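PDB 1Y9U: putative iron binding protein from Bordetella pertussis Tohama I, which binds ferric iron through tyrosine side chains, probably as a periplasmic solute-binding protein serving iron uptake. Local coordinates for residues Thr12-Lys17 and Met60-Gly65; Trp99-Leu104 and Val237-Ala242. One frame throughout, in Å; residues are numbered along the deposited sequence.

Contact 1 of 2, residues Thr12-Lys17 and Met60-Gly65; sequences TTREPK and MTVDIG
Two parallel strands of the periplasmic-binding-protein fold, 7-12 and 58-62, run out side by side here, and Thr12-Arg14 meet Met60-Val62 close to the iron site, the side chains of Val62 and Arg14 each about 6 Å from those of the iron-binding Tyr143 and Tyr199 respectively. Thr12 and Met60 form the last parallel bridge. Thr13 N gives a hydrogen bond to Met60 O (3.0 Å, 163° at the hydrogen), and the same carbonyl oxygen takes a CA-H...O contact from Thr12 CA at 3.3 Å. On the face shared by Thr12 and Met60 the two side chains lie alongside one another and point the same way. Met60 CG stands anti to the backbone N (chi1 173°), which carries SD along the threonine to 3.6 Å from Thr12 OG1. That hydroxyl also accepts from Arg14 N at 2.9 Å, closing an ST turn as the chain leaves the strand. One residue on, the hydroxyls of Thr13 and Thr61 share a hydrogen bond, OG1 to OG1 2.9 Å, between side chains set at a slant. Arg14 then swings back over the end of strand 58-62, its chain bent at chi2 and chi3, and crosses Val62 at about a right angle. Its far end is held by a salt bridge from NH2 to Glu276, which probably fixes how the guanidinium is turned. Val62 N, buried by this contact, has no hydrogen-bond partner in the model. Val62 CG2 sits over one face of the Arg14 guanidinium, displaced toward its rim, and comes to 3.3 Å from Arg14 NE.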
ATOM      1  N   THR A  12       3.694  16.233   0.188  1.00 16.06           N
ATOM      2  CA  THR A  12       3.830  14.781   0.086  1.00 15.95           C
ATOM      3  C   THR A  12       4.585  14.181   1.250  1.00 16.61           C
ATOM      4  O   THR A  12       5.614  14.700   1.651  1.00 15.86           O
ATOM      5  CB  THR A  12       4.531  14.401  -1.219  1.00 15.79           C
ATOM      6  OG1 THR A  12       4.792  12.983  -1.231  1.00 15.54           O
ATOM      7  CG2 THR A  12       5.892  15.123  -1.379  1.00 16.47           C
ATOM      8  N   THR A  13       4.080  13.060   1.763  1.00 16.97           N
ATOM      9  CA  THR A  13       4.792  12.297   2.781  1.00 17.86           C
ATOM     10  C   THR A  13       5.660  11.220   2.139  1.00 19.30           C
ATOM     11  O   THR A  13       6.368  10.480   2.843  1.00 20.26           O
ATOM     12  CB  THR A  13       3.821  11.657   3.781  1.00 17.45           C
ATOM     13  OG1 THR A  13       3.090  10.595   3.140  1.00 17.67           O
ATOM     14  CG2 THR A  13       2.756  12.653   4.302  1.00 19.00           C
ATOM     15  N   ARG A  14       5.567  11.080   0.815  1.00 20.68           N
ATOM     16  CA  ARG A  14       6.451  10.199   0.048  1.00 22.33           C
ATOM     17  C   ARG A  14       7.720  10.937  -0.341  1.00 24.59           C
ATOM     18  O   ARG A  14       7.634  12.080  -0.818  1.00 24.65           O
ATOM     19  CB  ARG A  14       5.748   9.716  -1.229  1.00 22.38           C
ATOM     20  CG  ARG A  14       4.406   9.071  -0.991  1.00 21.95           C
ATOM     21  CD  ARG A  14       4.113   7.959  -1.991  1.00 23.62           C
ATOM     22  NE  ARG A  14       4.853   6.747  -1.609  1.00 24.46           N
ATOM     23  CZ  ARG A  14       4.670   5.551  -2.159  1.00 23.46           C
ATOM     24  NH1 ARG A  14       3.819   5.385  -3.161  1.00 23.30           N
ATOM     25  NH2 ARG A  14       5.353   4.523  -1.724  1.00 21.28           N
ATOM     26  N   GLU A  15       8.872  10.268  -0.225  1.00 27.07           N
ATOM     27  CA  GLU A  15      10.179  10.906  -0.433  1.00 29.35           C
ATOM     28  C   GLU A  15      10.126  11.529  -1.817  1.00 29.72           C
ATOM     29  O   GLU A  15       9.756  10.842  -2.769  1.00 30.17           O
ATOM     30  CB  GLU A  15      11.372   9.911  -0.414  1.00 30.55           C
ATOM     31  CG  GLU A  15      11.582   8.973   0.783  1.00 33.74           C
ATOM     32  CD  GLU A  15      11.502   9.624   2.159  1.00 37.38           C
ATOM     33  OE1 GLU A  15      10.378   9.684   2.717  1.00 39.86           O
ATOM     34  OE2 GLU A  15      12.568  10.032   2.714  1.00 39.32           O
ATOM     35  N   PRO A  16      10.476  12.806  -1.956  1.00 30.35           N
ATOM     36  CA  PRO A  16      10.473  13.447  -3.278  1.00 30.35           C
ATOM     37  C   PRO A  16      11.235  12.682  -4.376  1.00 30.05           C
ATOM     38  O   PRO A  16      10.921  12.855  -5.554  1.00 29.64           O
ATOM     39  CB  PRO A  16      11.112  14.826  -3.024  1.00 30.61           C
ATOM     40  CG  PRO A  16      11.412  14.917  -1.564  1.00 31.12           C
ATOM     41  CD  PRO A  16      10.838  13.745  -0.878  1.00 30.77           C
ATOM     42  N   LYS A  17      12.208  11.845  -4.026  1.00 29.69           N
ATOM     43  CA  LYS A  17      12.963  11.146  -5.065  1.00 29.81           C
ATOM     44  C   LYS A  17      12.178  10.029  -5.769  1.00 28.52           C
ATOM     45  O   LYS A  17      12.489   9.690  -6.900  1.00 28.81           O
ATOM     46  CB  LYS A  17      14.306  10.638  -4.536  1.00 30.67           C
ATOM     47  CG  LYS A  17      15.358  11.744  -4.308  1.00 32.49           C
ATOM     48  CD  LYS A  17      15.421  12.828  -5.419  1.00 34.73           C
ATOM     49  CE  LYS A  17      14.653  14.091  -5.010  1.00 35.81           C
ATOM     50  NZ  LYS A  17      14.651  15.152  -6.048  1.00 37.17           N
ATOM     51  N   MET A  60      -0.460  14.265  -0.917  1.00 13.57           N
ATOM     52  CA  MET A  60      -0.092  12.899  -1.321  1.00 13.00           C
ATOM     53  C   MET A  60       0.444  12.132  -0.105  1.00 13.13           C
ATOM     54  O   MET A  60       1.330  12.635   0.606  1.00 13.91           O
ATOM     55  CB  MET A  60       1.000  12.970  -2.388  1.00 13.21           C
ATOM     56  CG  MET A  60       1.603  11.634  -2.794  1.00 14.54           C
ATOM     57  SD  MET A  60       2.895  11.784  -4.035  1.00 15.68           S
ATOM     58  CE  MET A  60       1.912  11.964  -5.423  1.00 16.59           C
ATOM     59  N   THR A  61      -0.055  10.919   0.119  1.00 13.29           N
ATOM     60  CA  THR A  61       0.417  10.110   1.241  1.00 13.52           C
ATOM     61  C   THR A  61       0.230   8.626   0.970  1.00 12.75           C
ATOM     62  O   THR A  61      -0.182   8.221  -0.132  1.00 12.94           O
ATOM     63  CB  THR A  61      -0.290  10.614   2.538  1.00 14.23           C
ATOM     64  OG1 THR A  61       0.335  10.058   3.712  1.00 15.09           O
ATOM     65  CG2 THR A  61      -1.718  10.183   2.605  1.00 14.64           C
ATOM     66  N   VAL A  62       0.563   7.815   1.970  1.00 12.43           N
ATOM     67  CA  VAL A  62       0.441   6.369   1.896  1.00 13.27           C
ATOM     68  C   VAL A  62      -0.480   5.911   3.020  1.00 13.25           C
ATOM     69  O   VAL A  62      -0.478   6.515   4.095  1.00 12.82           O
ATOM     70  CB  VAL A  62       1.839   5.733   2.010  1.00 13.89           C
ATOM     71  CG1 VAL A  62       1.779   4.217   1.929  1.00 15.46           C
ATOM     72  CG2 VAL A  62       2.764   6.289   0.927  1.00 14.65           C
ATOM     73  N   ASP A  63      -1.247   4.858   2.743  1.00 12.21           N
ATOM     74  CA  ASP A  63      -2.216   4.205   3.625  1.00 12.61           C
ATOM     75  C   ASP A  63      -3.585   4.858   3.531  1.00 12.94           C
ATOM     76  O   ASP A  63      -3.719   6.051   3.749  1.00 13.37           O
ATOM     77  CB  ASP A  63      -1.743   4.159   5.074  1.00 12.98           C
ATOM     78  CG  ASP A  63      -2.467   3.128   5.876  1.00 13.98           C
ATOM     79  OD1 ASP A  63      -3.678   3.244   6.074  1.00 14.28           O
ATOM     80  OD2 ASP A  63      -1.902   2.143   6.352  1.00 16.99           O
ATOM     81  N   ILE A  64      -4.602   4.066   3.211  1.00 13.36           N
ATOM     82  CA  ILE A  64      -5.980   4.550   3.141  1.00 14.73           C
ATOM     83  C   ILE A  64      -6.406   5.255   4.423  1.00 15.30           C
ATOM     84  O   ILE A  64      -7.104   6.259   4.367  1.00 15.81           O
ATOM     85  CB  ILE A  64      -6.965   3.416   2.760  1.00 15.67           C
ATOM     86  CG1 ILE A  64      -8.400   3.927   2.600  1.00 17.37           C
ATOM     87  CG2 ILE A  64      -6.959   2.288   3.802  1.00 15.16           C
ATOM     88  CD1 ILE A  64      -8.590   5.018   1.528  1.00 18.52           C
ATOM     89  N   GLY A  65      -5.982   4.753   5.583  1.00 15.62           N
ATOM     90  CA  GLY A  65      -6.299   5.415   6.840  1.00 16.47           C
ATOM     91  C   GLY A  65      -5.815   6.843   6.908  1.00 16.42           C
ATOM     92  O   GLY A  65      -6.539   7.731   7.376  1.00 17.74           O
TER

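Contact 2 of 2, residues Trp99-Leu104 and Val237-Ala242; sequences WYALSL and VNISGA
Ile239 is the main bump on one side of this antiparallel pair: its CD1 methyl enters a notch between the Trp99 ring and the Ala101 methyl, 3.8 Å from Trp99 CZ3 and equally far from Ala101 CB. With chi1 at 64°, CG1 is placed between the backbone N and the carbonyl carbon and leads CD1 toward the indole, which it meets obliquely, while the CG2 branch lies between Ala101 CB and Leu104 CD2, 4.0 Å from the latter. Ile64 and Leu67 of helix 64-72 pack against this isoleucine from outside the pair. Farther along, Leu104 CB rests against Val237 CB. Gly241, bare of side chain, lets the strands close to 4.1 Å between its CA and Ala101 CA, and Leu102 reaches past it to set CD1 against the Ala242 methyl. Ser103 and Ser240 make a polar patch on the face they share with Tyr100 and Ala242: the two OG atoms approach to 2.7 Å, and they also bond outward, to Glu276 and Tyr270 respectively. Backbone bonds join Tyr100 and Ala242 in both directions. Leu102 N then gives an almost straight bond to Ser240 O (2.9 Å, 176°), whereas Ser240 N turns to Ser103 O, approaching from above the carbonyl plane. Leu102 and Ser103 therefore both stand opposite Ser240, and the register slips by one residue. Helices 251-261 and 264-273 close over Leu102. Segments 100-104 and 237-242, with 132° between their directions, thus form a classic beta bulge in a twisted antiparallel pair within the mixed sheet of this periplasmic-binding-protein fold.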
ATOM      1  N   TRP A  99     -10.852  11.565  -2.558  1.00 16.56           N
ATOM      2  CA  TRP A  99      -9.481  11.028  -2.543  1.00 15.24           C
ATOM      3  C   TRP A  99      -9.398   9.974  -3.634  1.00 13.98           C
ATOM      4  O   TRP A  99     -10.407   9.429  -4.055  1.00 14.04           O
ATOM      5  CB  TRP A  99      -9.100  10.396  -1.184  1.00 14.67           C
ATOM      6  CG  TRP A  99     -10.028   9.334  -0.732  1.00 16.02           C
ATOM      7  CD1 TRP A  99     -11.109   9.481   0.090  1.00 17.13           C
ATOM      8  CD2 TRP A  99      -9.966   7.946  -1.057  1.00 14.92           C
ATOM      9  NE1 TRP A  99     -11.747   8.281   0.254  1.00 16.97           N
ATOM     10  CE2 TRP A  99     -11.057   7.314  -0.424  1.00 15.65           C
ATOM     11  CE3 TRP A  99      -9.108   7.161  -1.839  1.00 14.31           C
ATOM     12  CZ2 TRP A  99     -11.307   5.948  -0.550  1.00 16.17           C
ATOM     13  CZ3 TRP A  99      -9.367   5.813  -1.971  1.00 14.74           C
ATOM     14  CH2 TRP A  99     -10.463   5.220  -1.337  1.00 15.44           C
ATOM     15  N   TYR A 100      -8.186   9.701  -4.084  1.00 13.33           N
ATOM     16  CA  TYR A 100      -7.953   8.771  -5.170  1.00 11.83           C
ATOM     17  C   TYR A 100      -6.690   7.944  -4.935  1.00 11.20           C
ATOM     18  O   TYR A 100      -5.656   8.510  -4.608  1.00 11.52           O
ATOM     19  CB  TYR A 100      -7.743   9.559  -6.456  1.00 12.70           C
ATOM     20  CG  TYR A 100      -8.968  10.225  -6.990  1.00 13.80           C
ATOM     21  CD1 TYR A 100      -9.279  11.525  -6.635  1.00 16.27           C
ATOM     22  CD2 TYR A 100      -9.796   9.557  -7.879  1.00 16.27           C
ATOM     23  CE1 TYR A 100     -10.438  12.137  -7.155  1.00 17.58           C
ATOM     24  CE2 TYR A 100     -10.927  10.154  -8.396  1.00 18.71           C
ATOM     25  CZ  TYR A 100     -11.234  11.417  -8.041  1.00 19.52           C
ATOM     26  OH  TYR A 100     -12.350  11.989  -8.606  1.00 22.51           O
ATOM     27  N   ALA A 101      -6.768   6.625  -5.115  1.00 10.77           N
ATOM     28  CA  ALA A 101      -5.565   5.786  -5.135  1.00 10.81           C
ATOM     29  C   ALA A 101      -4.715   6.098  -6.353  1.00 10.66           C
ATOM     30  O   ALA A 101      -5.228   6.361  -7.431  1.00 10.44           O
ATOM     31  CB  ALA A 101      -5.923   4.304  -5.129  1.00  9.94           C
ATOM     32  N   LEU A 102      -3.403   6.057  -6.148  1.00  9.84           N
ATOM     33  CA  LEU A 102      -2.394   6.200  -7.196  1.00 10.31           C
ATOM     34  C   LEU A 102      -1.548   4.955  -7.408  1.00  9.55           C
ATOM     35  O   LEU A 102      -1.028   4.765  -8.513  1.00  9.65           O
ATOM     36  CB  LEU A 102      -1.484   7.387  -6.891  1.00 10.26           C
ATOM     37  CG  LEU A 102      -2.162   8.760  -6.824  1.00 10.40           C
ATOM     38  CD1 LEU A 102      -1.123   9.813  -6.461  1.00 11.14           C
ATOM     39  CD2 LEU A 102      -2.836   9.143  -8.137  1.00 11.31           C
ATOM     40  N   SER A 103      -1.418   4.097  -6.388  1.00  9.46           N
ATOM     41  CA  SER A 103      -0.736   2.826  -6.562  1.00  9.50           C
ATOM     42  C   SER A 103      -1.248   1.856  -5.522  1.00  9.62           C
ATOM     43  O   SER A 103      -1.845   2.264  -4.532  1.00 10.28           O
ATOM     44  CB  SER A 103       0.769   2.984  -6.416  1.00  9.42           C
ATOM     45  OG  SER A 103       1.100   3.311  -5.080  1.00 10.10           O
ATOM     46  N   LEU A 104      -1.016   0.570  -5.771  1.00  9.79           N
ATOM     47  CA  LEU A 104      -1.491  -0.517  -4.920  1.00 10.27           C
ATOM     48  C   LEU A 104      -0.319  -1.188  -4.233  1.00 10.46           C
ATOM     49  O   LEU A 104       0.714  -1.446  -4.864  1.00  9.98           O
ATOM     50  CB  LEU A 104      -2.264  -1.568  -5.714  1.00 11.00           C
ATOM     51  CG  LEU A 104      -3.320  -1.020  -6.673  1.00 13.34           C
ATOM     52  CD1 LEU A 104      -4.012  -2.170  -7.388  1.00 14.19           C
ATOM     53  CD2 LEU A 104      -4.324  -0.134  -5.960  1.00 13.57           C
ATOM     54  N   VAL A 237      -5.027  -5.227  -0.773  1.00 10.37           N
ATOM     55  CA  VAL A 237      -4.173  -4.099  -1.094  1.00 10.73           C
ATOM     56  C   VAL A 237      -4.429  -2.915  -0.170  1.00 10.27           C
ATOM     57  O   VAL A 237      -5.574  -2.606   0.202  1.00 11.12           O
ATOM     58  CB  VAL A 237      -4.293  -3.638  -2.578  1.00 11.01           C
ATOM     59  CG1 VAL A 237      -4.056  -4.794  -3.531  1.00 12.51           C
ATOM     60  CG2 VAL A 237      -5.620  -2.921  -2.872  1.00 12.39           C
ATOM     61  N   ASN A 238      -3.350  -2.282   0.259  1.00 10.32           N
ATOM     62  CA  ASN A 238      -3.452  -0.890   0.714  1.00 10.71           C
ATOM     63  C   ASN A 238      -2.990  -0.017  -0.475  1.00 10.10           C
ATOM     64  O   ASN A 238      -2.718  -0.527  -1.574  1.00  9.87           O
ATOM     65  CB  ASN A 238      -2.694  -0.596   2.039  1.00 11.88           C
ATOM     66  CG  ASN A 238      -3.332   0.538   2.879  1.00 13.92           C
ATOM     67  OD1 ASN A 238      -3.920   1.466   2.360  1.00 15.79           O
ATOM     68  ND2 ASN A 238      -3.258   0.406   4.226  1.00 16.80           N
ATOM     69  N   ILE A 239      -2.923   1.283  -0.271  1.00 10.55           N
ATOM     70  CA  ILE A 239      -2.659   2.195  -1.368  1.00 10.46           C
ATOM     71  C   ILE A 239      -1.747   3.329  -0.991  1.00 10.71           C
ATOM     72  O   ILE A 239      -1.588   3.657   0.171  1.00 11.77           O
ATOM     73  CB  ILE A 239      -3.999   2.796  -1.881  1.00 10.70           C
ATOM     74  CG1 ILE A 239      -4.676   3.654  -0.798  1.00 11.85           C
ATOM     75  CG2 ILE A 239      -4.921   1.719  -2.430  1.00 11.27           C
ATOM     76  CD1 ILE A 239      -5.878   4.455  -1.328  1.00 12.84           C
ATOM     77  N   SER A 240      -1.167   3.953  -2.005  1.00  9.99           N
ATOM     78  CA  SER A 240      -0.794   5.368  -1.893  1.00 10.12           C
ATOM     79  C   SER A 240      -1.872   6.164  -2.621  1.00 10.64           C
ATOM     80  O   SER A 240      -2.595   5.624  -3.449  1.00  9.79           O
ATOM     81  CB  SER A 240       0.581   5.669  -2.493  1.00 10.38           C
ATOM     82  OG  SER A 240       0.523   5.686  -3.917  1.00 11.12           O
ATOM     83  N   GLY A 241      -1.974   7.445  -2.317  1.00 10.63           N
ATOM     84  CA  GLY A 241      -3.025   8.225  -2.947  1.00 10.32           C
ATOM     85  C   GLY A 241      -2.920   9.694  -2.661  1.00 10.60           C
ATOM     86  O   GLY A 241      -1.978  10.155  -2.041  1.00 11.29           O
ATOM     87  N   ALA A 242      -3.910  10.441  -3.139  1.00 10.59           N
ATOM     88  CA  ALA A 242      -3.876  11.880  -3.102  1.00 12.29           C
ATOM     89  C   ALA A 242      -5.264  12.475  -3.129  1.00 12.68           C
ATOM     90  O   ALA A 242      -6.242  11.836  -3.452  1.00 13.00           O
ATOM     91  CB  ALA A 242      -3.055  12.384  -4.277  1.00 12.23           C
TER

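Contact 1 and contact 2 reach one mixed sheet, with centres about 9 Å apart, and follow in series along the chain: 12-17 with 60-65 is complete before 99-104 pairs with 237-242. Strand 237-245 joins them, lying antiparallel to both 58-62 and 100-112. Asp63 N probably bonds to Ile239 O (2.9 Å) and Ile64 N to Asn238 OD1 (2.8 Å), so the start of helix 64-72 is tied to contact 2. Arg14 NH1 also packs on Ser240 CB. Glu276 serves both contacts, pairing with Arg14 and Ser103. The side chains of Val62 and Asn238 each come within about 6 Å of that of Tyr143, which binds iron.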